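Local coordinates for allantoin racemase (Pseudomonas fluorescens, PDB 5LFD), which probably racemises 5-monosubstituted hydantoins, interconverting the D and L forms, at residues 1-6 with 30-35. Numbering follows the deposited sequence.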
loop_
_atom_site.group_PDB
_atom_site.type_symbol
_atom_site.label_atom_id
_atom_site.label_comp_id
_atom_site.label_asym_id
_atom_site.label_seq_id
_atom_site.Cartn_x
_atom_site.Cartn_y
_atom_site.Cartn_z
ATOM N N MET A 1 23.509 -0.093 -34.315
ATOM C CA MET A 1 22.511 -1.081 -33.778
ATOM C C MET A 1 21.193 -0.850 -34.486
ATOM O O MET A 1 20.993 0.223 -35.073
ATOM C CB MET A 1 22.339 -0.937 -32.213
ATOM C CG MET A 1 21.573 0.309 -31.734
ATOM S SD MET A 1 21.272 0.554 -29.928
ATOM C CE MET A 1 22.963 0.821 -29.355
ATOM N N ARG A 2 20.299 -1.850 -34.412
ATOM C CA ARG A 2 18.966 -1.782 -34.974
ATOM C C ARG A 2 17.872 -1.941 -33.877
ATOM O O ARG A 2 17.845 -2.938 -33.181
ATOM C CB ARG A 2 18.775 -2.877 -36.043
ATOM C CG ARG A 2 17.530 -2.675 -36.855
ATOM C CD ARG A 2 17.400 -3.699 -37.950
ATOM N NE ARG A 2 18.066 -3.197 -39.168
ATOM C CZ ARG A 2 18.929 -3.912 -39.869
ATOM N NH1 ARG A 2 19.209 -5.153 -39.496
ATOM N NH2 ARG A 2 19.493 -3.395 -40.933
ATOM N N ILE A 3 16.959 -0.983 -33.830
ATOM C CA ILE A 3 15.857 -0.999 -32.895
ATOM C C ILE A 3 14.513 -1.014 -33.634
ATOM O O ILE A 3 14.200 -0.087 -34.426
ATOM C CB ILE A 3 15.915 0.286 -32.002
ATOM C CG1 ILE A 3 17.272 0.389 -31.237
ATOM C CG2 ILE A 3 14.685 0.357 -31.106
ATOM C CD1 ILE A 3 17.481 1.794 -30.630
ATOM N N LEU A 4 13.705 -2.052 -33.386
ATOM C CA LEU A 4 12.354 -2.059 -33.927
ATOM C C LEU A 4 11.452 -1.137 -33.108
ATOM O O LEU A 4 11.352 -1.291 -31.886
ATOM C CB LEU A 4 11.775 -3.486 -33.980
ATOM C CG LEU A 4 12.622 -4.582 -34.655
ATOM C CD1 LEU A 4 11.899 -5.933 -34.614
ATOM C CD2 LEU A 4 13.151 -4.209 -36.071
ATOM N N VAL A 5 10.833 -0.167 -33.774
ATOM C CA VAL A 5 9.785 0.694 -33.193
ATOM C C VAL A 5 8.384 0.359 -33.732
ATOM O O VAL A 5 8.019 0.715 -34.880
ATOM C CB VAL A 5 10.067 2.194 -33.420
ATOM C CG1 VAL A 5 9.041 3.055 -32.729
ATOM C CG2 VAL A 5 11.451 2.534 -32.890
ATOM N N VAL A 6 7.572 -0.299 -32.883
ATOM C CA VAL A 6 6.344 -0.891 -33.363
ATOM C C VAL A 6 5.125 -0.116 -32.890
ATOM O O VAL A 6 4.911 0.114 -31.667
ATOM C CB VAL A 6 6.256 -2.378 -32.934
ATOM C CG1 VAL A 6 5.144 -3.050 -33.708
ATOM C CG2 VAL A 6 7.566 -3.086 -33.175
ATOM N N THR A 30 22.751 4.310 -34.810
ATOM C CA THR A 30 21.481 3.615 -34.467
ATOM C C THR A 30 20.513 3.614 -35.646
ATOM O O THR A 30 20.152 4.659 -36.167
ATOM C CB THR A 30 20.784 4.189 -33.189
ATOM O OG1 THR A 30 21.614 3.928 -32.053
ATOM C CG2 THR A 30 19.430 3.532 -32.958
ATOM N N GLU A 31 20.084 2.438 -36.053
ATOM C CA GLU A 31 19.035 2.353 -37.092
ATOM C C GLU A 31 17.635 2.147 -36.458
ATOM O O GLU A 31 17.457 1.248 -35.654
ATOM C CB GLU A 31 19.363 1.258 -38.105
ATOM C CG GLU A 31 18.418 1.289 -39.294
ATOM C CD GLU A 31 18.491 0.027 -40.122
ATOM O OE1 GLU A 31 17.582 -0.133 -40.955
ATOM O OE2 GLU A 31 19.444 -0.790 -39.940
ATOM N N ILE A 32 16.686 3.032 -36.782
ATOM C CA ILE A 32 15.262 2.860 -36.409
ATOM C C ILE A 32 14.467 2.203 -37.544
ATOM O O ILE A 32 14.477 2.671 -38.673
ATOM C CB ILE A 32 14.553 4.207 -36.078
ATOM C CG1 ILE A 32 15.215 4.945 -34.902
ATOM C CG2 ILE A 32 13.061 3.977 -35.850
ATOM C CD1 ILE A 32 15.149 4.247 -33.555
ATOM N N VAL A 33 13.769 1.127 -37.220
ATOM C CA VAL A 33 12.963 0.408 -38.157
ATOM C C VAL A 33 11.526 0.446 -37.612
ATOM O O VAL A 33 11.164 -0.290 -36.658
ATOM C CB VAL A 33 13.479 -1.028 -38.314
ATOM C CG1 VAL A 33 12.453 -1.860 -39.064
ATOM C CG2 VAL A 33 14.815 -1.037 -39.064
ATOM N N GLY A 34 10.736 1.350 -38.186
ATOM C CA GLY A 34 9.356 1.565 -37.764
ATOM C C GLY A 34 8.421 0.549 -38.418
ATOM O O GLY A 34 8.372 0.459 -39.656
ATOM N N LEU A 35 7.685 -0.205 -37.595
ATOM C CA LEU A 35 6.804 -1.315 -38.059
ATOM C C LEU A 35 5.325 -1.036 -37.783
ATOM O O LEU A 35 4.977 -0.497 -36.720
ATOM C CB LEU A 35 7.207 -2.649 -37.399
ATOM C CG LEU A 35 8.599 -3.185 -37.699
ATOM C CD1 LEU A 35 8.853 -4.483 -36.967
ATOM C CD2 LEU A 35 8.749 -3.398 -39.206
#
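Strands 2-6 and 31-35 run parallel, their axes 4.6 Å apart at closest approach, and five backbone hydrogen bonds join segments 1-6 and 30-35: Met1 O accepts from Glu31 N, Glu31 O from Ile3 N, Ile3 O from Val33 N, Val33 O from Val5 N and Val5 O from Leu35 N. On the face carrying Arg2, Leu4 and Val6, Arg2 and Glu31 lie side by side in a salt bridge. Arg2 NE and NH2 both reach Glu31 OE2 (NH2 at 2.8 Å), but each bond is weak and bent, with guanidinium and carboxylate planes 79° apart. With CG anti to the backbone N (chi1 -168°), the Arg2 chain also passes Val33 CG2, its CD 3.9 Å away. An alanine here is likely to leave the Glu31 carboxylate without this charged mate and Pro67 O without the NH1 donor. The pair forms the strands of a right-handed beta-alpha-beta crossover through helix 12-23, with 31-35 outermost in the chain's parallel sheet. Farther along, Leu4 CD2 meets Val33 CG1. On the face of Ile3, Val5 and Ile32, Val5 CG2 packs 3.7 Å from Ile32 CG2; before the second strand, Ile3 CD1 presses Thr30 CG2 at 3.5 Å, and Thr30 OG1 is hydrogen-bonded to Glu210 OE2 of helix 201-214.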